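Colicin-B (Escherichia coli, PDB 1RH1) kills E. coli and closely related bacteria by forming a channel that depolarizes the cytoplasmic membrane and dissipates cellular energy. Local coordinates at residues A[104-109]-A[119-124]; A[170-175]-A[183-188]. One frame throughout, in Å; residues are numbered along the deposited sequence.

Interaction 1. Residues A[104-109]-A[119-124]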
loop_
_atom_site.group_PDB
_atom_site.type_symbol
_atom_site.label_atom_id
_atom_site.label_comp_id
_atom_site.label_asym_id
_atom_site.label_seq_id
_atom_site.Cartn_x
_atom_site.Cartn_y
_atom_site.Cartn_z
ATOM N N THR A 104 -14.606 -18.722 -7.311
ATOM C CA THR A 104 -15.929 -18.278 -7.703
ATOM C C THR A 104 -16.415 -17.192 -6.773
ATOM O O THR A 104 -16.927 -16.208 -7.281
ATOM C CB THR A 104 -16.892 -19.420 -7.674
ATOM O OG1 THR A 104 -16.461 -20.339 -8.650
ATOM C CG2 THR A 104 -18.281 -19.002 -8.004
ATOM N N VAL A 105 -16.252 -17.294 -5.451
ATOM C CA VAL A 105 -16.636 -16.227 -4.538
ATOM C C VAL A 105 -15.752 -15.005 -4.743
ATOM O O VAL A 105 -16.254 -13.881 -4.688
ATOM C CB VAL A 105 -16.531 -16.742 -3.102
ATOM C CG1 VAL A 105 -16.781 -15.664 -2.073
ATOM C CG2 VAL A 105 -17.579 -17.824 -2.941
ATOM N N LEU A 106 -14.450 -15.185 -5.035
ATOM C CA LEU A 106 -13.566 -14.054 -5.257
ATOM C C LEU A 106 -14.014 -13.304 -6.484
ATOM O O LEU A 106 -14.257 -12.115 -6.342
ATOM C CB LEU A 106 -12.160 -14.460 -5.506
ATOM C CG LEU A 106 -11.055 -13.686 -4.863
ATOM C CD1 LEU A 106 -9.879 -13.870 -5.759
ATOM C CD2 LEU A 106 -11.300 -12.215 -4.754
ATOM N N GLU A 107 -14.193 -13.968 -7.642
ATOM C CA GLU A 107 -14.640 -13.345 -8.891
ATOM C C GLU A 107 -15.955 -12.585 -8.741
ATOM O O GLU A 107 -16.030 -11.395 -9.038
ATOM C CB GLU A 107 -14.800 -14.405 -9.960
ATOM C CG GLU A 107 -13.506 -15.056 -10.455
ATOM C CD GLU A 107 -13.652 -16.184 -11.497
ATOM O OE1 GLU A 107 -12.624 -16.635 -12.015
ATOM O OE2 GLU A 107 -14.771 -16.634 -11.792
ATOM N N ASN A 108 -16.990 -13.266 -8.233
ATOM C CA ASN A 108 -18.261 -12.653 -7.894
ATOM C C ASN A 108 -18.090 -11.442 -6.995
ATOM O O ASN A 108 -18.592 -10.377 -7.332
ATOM C CB ASN A 108 -19.178 -13.610 -7.162
ATOM C CG ASN A 108 -19.826 -14.693 -8.004
ATOM O OD1 ASN A 108 -20.863 -15.228 -7.631
ATOM N ND2 ASN A 108 -19.287 -15.081 -9.149
ATOM N N GLY A 109 -17.363 -11.506 -5.887
ATOM C CA GLY A 109 -17.260 -10.346 -5.024
ATOM C C GLY A 109 -16.526 -9.174 -5.651
ATOM O O GLY A 109 -16.729 -8.017 -5.263
ATOM N N ARG A 119 -5.687 -2.780 -2.728
ATOM C CA ARG A 119 -5.268 -3.887 -1.924
ATOM C C ARG A 119 -6.060 -5.093 -2.347
ATOM O O ARG A 119 -7.273 -4.982 -2.559
ATOM C CB ARG A 119 -5.527 -3.599 -0.471
ATOM C CG ARG A 119 -4.309 -2.952 0.152
ATOM C CD ARG A 119 -4.351 -2.940 1.677
ATOM N NE ARG A 119 -4.616 -4.278 2.164
ATOM C CZ ARG A 119 -3.671 -5.163 2.454
ATOM N NH1 ARG A 119 -2.365 -4.909 2.347
ATOM N NH2 ARG A 119 -4.098 -6.365 2.786
ATOM N N PRO A 120 -5.413 -6.269 -2.444
ATOM C CA PRO A 120 -5.990 -7.460 -3.022
ATOM C C PRO A 120 -7.220 -7.916 -2.246
ATOM O O PRO A 120 -7.521 -7.363 -1.187
ATOM C CB PRO A 120 -4.835 -8.407 -3.013
ATOM C CG PRO A 120 -4.175 -8.103 -1.724
ATOM C CD PRO A 120 -4.176 -6.606 -1.766
ATOM N N ALA A 121 -8.000 -8.844 -2.788
ATOM C CA ALA A 121 -9.178 -9.347 -2.113
ATOM C C ALA A 121 -8.949 -10.831 -1.882
ATOM O O ALA A 121 -8.248 -11.485 -2.663
ATOM C CB ALA A 121 -10.392 -9.156 -2.978
ATOM N N ALA A 122 -9.533 -11.407 -0.830
ATOM C CA ALA A 122 -9.244 -12.782 -0.516
ATOM C C ALA A 122 -10.452 -13.577 -0.129
ATOM O O ALA A 122 -11.381 -13.037 0.452
ATOM C CB ALA A 122 -8.268 -12.848 0.635
ATOM N N VAL A 123 -10.439 -14.859 -0.485
ATOM C CA VAL A 123 -11.433 -15.801 -0.034
ATOM C C VAL A 123 -10.753 -17.116 0.396
ATOM O O VAL A 123 -10.031 -17.733 -0.376
ATOM C CB VAL A 123 -12.458 -16.057 -1.167
ATOM C CG1 VAL A 123 -13.529 -17.002 -0.625
ATOM C CG2 VAL A 123 -13.194 -14.784 -1.608
ATOM N N SER A 124 -10.937 -17.615 1.622
ATOM C CA SER A 124 -10.317 -18.854 2.091
ATOM C C SER A 124 -10.768 -20.157 1.437
ATOM O O SER A 124 -11.950 -20.283 1.140
ATOM C CB SER A 124 -10.541 -19.001 3.600
ATOM O OG SER A 124 -11.927 -19.076 3.909
#
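Helix 99-110 lies against one face of a small antiparallel sheet, and V105 and L106 from the helix meet V123 and A121 of strand 121-128 there. The contact is wholly apolar. V123 stands up from the strand and puts both methyls against V105. Its CG2, turned to the backbone N side by a chi1 of -177° that sets CG1 anti to that nitrogen, reaches V105 CG1 at 3.7 Å and also lies 4.0 Å from L106 CB. The V105 and V123 side chains cross at about a right angle, whereas L106 slides past V123 in the opposite direction. The helix packs as a layer on the sheet: the axes of helix segment 104-109 and strand segment 121-124 approach to 7.8 Å at 149°, roughly antiparallel, after a connection of only nine residues between the two segments. The CB of L106 is not aimed at the strand, but the end of its side chain comes nearer, and CD2 rests on A121 CB at 3.7 Å. Y254 of strand 252-256 touches both L106 and A121, and Y169 adds to the packing around L106. A122, with its CB directed away from the helix, packs against L174 and I185.

Interaction 2. Residues A[170-175]-A[183-188]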
loop_
_atom_site.group_PDB
_atom_site.type_symbol
_atom_site.label_atom_id
_atom_site.label_comp_id
_atom_site.label_asym_id
_atom_site.label_seq_id
_atom_site.Cartn_x
_atom_site.Cartn_y
_atom_site.Cartn_z
ATOM N N ARG A 170 -3.431 -15.558 -6.850
ATOM C CA ARG A 170 -2.347 -16.091 -6.063
ATOM C C ARG A 170 -2.911 -16.929 -4.948
ATOM O O ARG A 170 -4.018 -16.719 -4.465
ATOM C CB ARG A 170 -1.520 -14.988 -5.466
ATOM C CG ARG A 170 -0.539 -14.412 -6.472
ATOM C CD ARG A 170 0.392 -13.365 -5.869
ATOM N NE ARG A 170 1.279 -13.948 -4.881
ATOM C CZ ARG A 170 1.529 -13.403 -3.689
ATOM N NH1 ARG A 170 2.350 -14.040 -2.883
ATOM N NH2 ARG A 170 1.001 -12.258 -3.259
ATOM N N LEU A 171 -2.164 -17.943 -4.557
ATOM C CA LEU A 171 -2.537 -18.782 -3.444
ATOM C C LEU A 171 -1.555 -18.561 -2.293
ATOM O O LEU A 171 -0.387 -18.917 -2.374
ATOM C CB LEU A 171 -2.537 -20.207 -3.963
ATOM C CG LEU A 171 -3.827 -20.832 -4.419
ATOM C CD1 LEU A 171 -4.587 -19.959 -5.366
ATOM C CD2 LEU A 171 -3.474 -22.118 -5.065
ATOM N N THR A 172 -1.971 -17.895 -1.220
ATOM C CA THR A 172 -1.153 -17.626 -0.032
ATOM C C THR A 172 -1.974 -17.775 1.237
ATOM O O THR A 172 -3.011 -18.433 1.192
ATOM C CB THR A 172 -0.566 -16.203 0.002
ATOM O OG1 THR A 172 -1.624 -15.285 -0.232
ATOM C CG2 THR A 172 0.542 -16.032 -1.001
ATOM N N ASP A 173 -1.596 -17.202 2.384
ATOM C CA ASP A 173 -2.398 -17.439 3.567
ATOM C C ASP A 173 -2.990 -16.176 4.149
ATOM O O ASP A 173 -2.612 -15.073 3.775
ATOM C CB ASP A 173 -1.551 -18.225 4.604
ATOM C CG ASP A 173 -0.507 -17.548 5.472
ATOM O OD1 ASP A 173 0.152 -16.597 5.059
ATOM O OD2 ASP A 173 -0.336 -18.008 6.593
ATOM N N LEU A 174 -3.980 -16.366 5.018
ATOM C CA LEU A 174 -4.796 -15.303 5.573
ATOM C C LEU A 174 -4.903 -15.427 7.071
ATOM O O LEU A 174 -5.538 -16.345 7.614
ATOM C CB LEU A 174 -6.234 -15.349 5.052
ATOM C CG LEU A 174 -6.816 -14.269 4.238
ATOM C CD1 LEU A 174 -8.270 -14.282 4.532
ATOM C CD2 LEU A 174 -6.206 -12.937 4.546
ATOM N N MET A 175 -4.325 -14.444 7.737
ATOM C CA MET A 175 -4.459 -14.411 9.175
ATOM C C MET A 175 -5.824 -13.823 9.499
ATOM O O MET A 175 -6.043 -12.626 9.336
ATOM C CB MET A 175 -3.340 -13.565 9.723
ATOM C CG MET A 175 -2.642 -14.122 10.956
ATOM S SD MET A 175 -1.970 -15.764 10.740
ATOM C CE MET A 175 -3.052 -16.194 12.040
ATOM N N ALA A 183 -5.860 -18.969 1.558
ATOM C CA ALA A 183 -6.781 -18.258 0.691
ATOM C C ALA A 183 -6.332 -18.010 -0.720
ATOM O O ALA A 183 -5.163 -18.186 -1.032
ATOM C CB ALA A 183 -7.075 -16.902 1.232
ATOM N N ILE A 184 -7.251 -17.566 -1.588
ATOM C CA ILE A 184 -6.907 -17.159 -2.939
ATOM C C ILE A 184 -7.035 -15.658 -3.039
ATOM O O ILE A 184 -8.111 -15.101 -2.877
ATOM C CB ILE A 184 -7.824 -17.859 -3.971
ATOM C CG1 ILE A 184 -7.508 -17.297 -5.333
ATOM C CG2 ILE A 184 -9.288 -17.706 -3.619
ATOM C CD1 ILE A 184 -8.404 -17.879 -6.412
ATOM N N ILE A 185 -5.944 -14.956 -3.277
ATOM C CA ILE A 185 -6.054 -13.528 -3.407
ATOM C C ILE A 185 -6.110 -13.101 -4.849
ATOM O O ILE A 185 -5.781 -13.831 -5.769
ATOM C CB ILE A 185 -4.884 -12.849 -2.679
ATOM C CG1 ILE A 185 -3.526 -13.383 -3.027
ATOM C CG2 ILE A 185 -5.120 -13.107 -1.219
ATOM C CD1 ILE A 185 -2.354 -12.691 -2.308
ATOM N N GLY A 186 -6.586 -11.901 -5.073
ATOM C CA GLY A 186 -6.695 -11.355 -6.409
ATOM C C GLY A 186 -7.250 -9.951 -6.366
ATOM O O GLY A 186 -7.414 -9.390 -5.289
ATOM N N GLY A 187 -7.504 -9.358 -7.529
ATOM C CA GLY A 187 -8.162 -8.065 -7.547
ATOM C C GLY A 187 -7.312 -6.870 -7.918
ATOM O O GLY A 187 -7.836 -5.957 -8.545
ATOM N N ILE A 188 -6.059 -6.787 -7.459
ATOM C CA ILE A 188 -5.143 -5.735 -7.889
ATOM C C ILE A 188 -4.068 -6.371 -8.776
ATOM O O ILE A 188 -3.950 -7.596 -8.914
ATOM C CB ILE A 188 -4.443 -5.000 -6.688
ATOM C CG1 ILE A 188 -3.567 -5.898 -5.828
ATOM C CG2 ILE A 188 -5.549 -4.378 -5.861
ATOM C CD1 ILE A 188 -2.925 -5.178 -4.631
#
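R170 and I185 run side by side in the same direction, the ethyl arm of the isoleucine following the arginine chain. I185 CG1 lies 3.5 Å from R170 CB, and CD1 comes 3.5 Å from R170 NH2. A bend at chi3 (66°) helps to bring the guanidinium group near that methyl, which it meets obliquely. Its charge is answered by D267, bound through NE, and by D17 of the TonB box, bound through NH2. T172 crosses I185 at about a right angle and sets OG1 3.4 Å from the same CD1. These residues share one face of a beta hairpin formed by strands 169-176 and 179-186, with A183 beside T172. R170 with I185 and T172 with A183 are antiparallel hydrogen-bonded pairs; the bonds from I185 N to R170 O and from A183 N to T172 O are both 2.9 Å. Between them L171 and I184 form a non-hydrogen-bonded pair whose side chains project to the other face, towards helix 99-110. There they cross obliquely, L171 CD1 lying 4.0 Å from I184 CG1. At the far end, beyond the last bridged pair, L174 turns towards the partner strand and sets CG 4.0 Å from A183 CB. D173, whose CB points away from that strand, forms a salt bridge with R297 of the long helix 291-340.

Both contacts are largely buried, with V105 and T172 their partly exposed members, and belong to the same antiparallel sheet, their centres about 8 Å apart. Interaction 2 pairs two strands within that sheet, whereas interaction 1 adds a helix to its face. Strand 121-128 continues the hairpin on the edge of strand 179-186: A121 N lies 2.6 Å from G186 O and I184 N 3.0 Å from V123 O, both probable hydrogen bonds. Helix 99-110 therefore spans both contacts, touching V123 and A121 in one and L171 and I184 in the other. Their chemistry differs accordingly: aliphatic side chains join helix to strand, while 170-175 and 183-188 combine backbone bonds with apolar packing and, on the face turned from helix 99-110, a charged arginine.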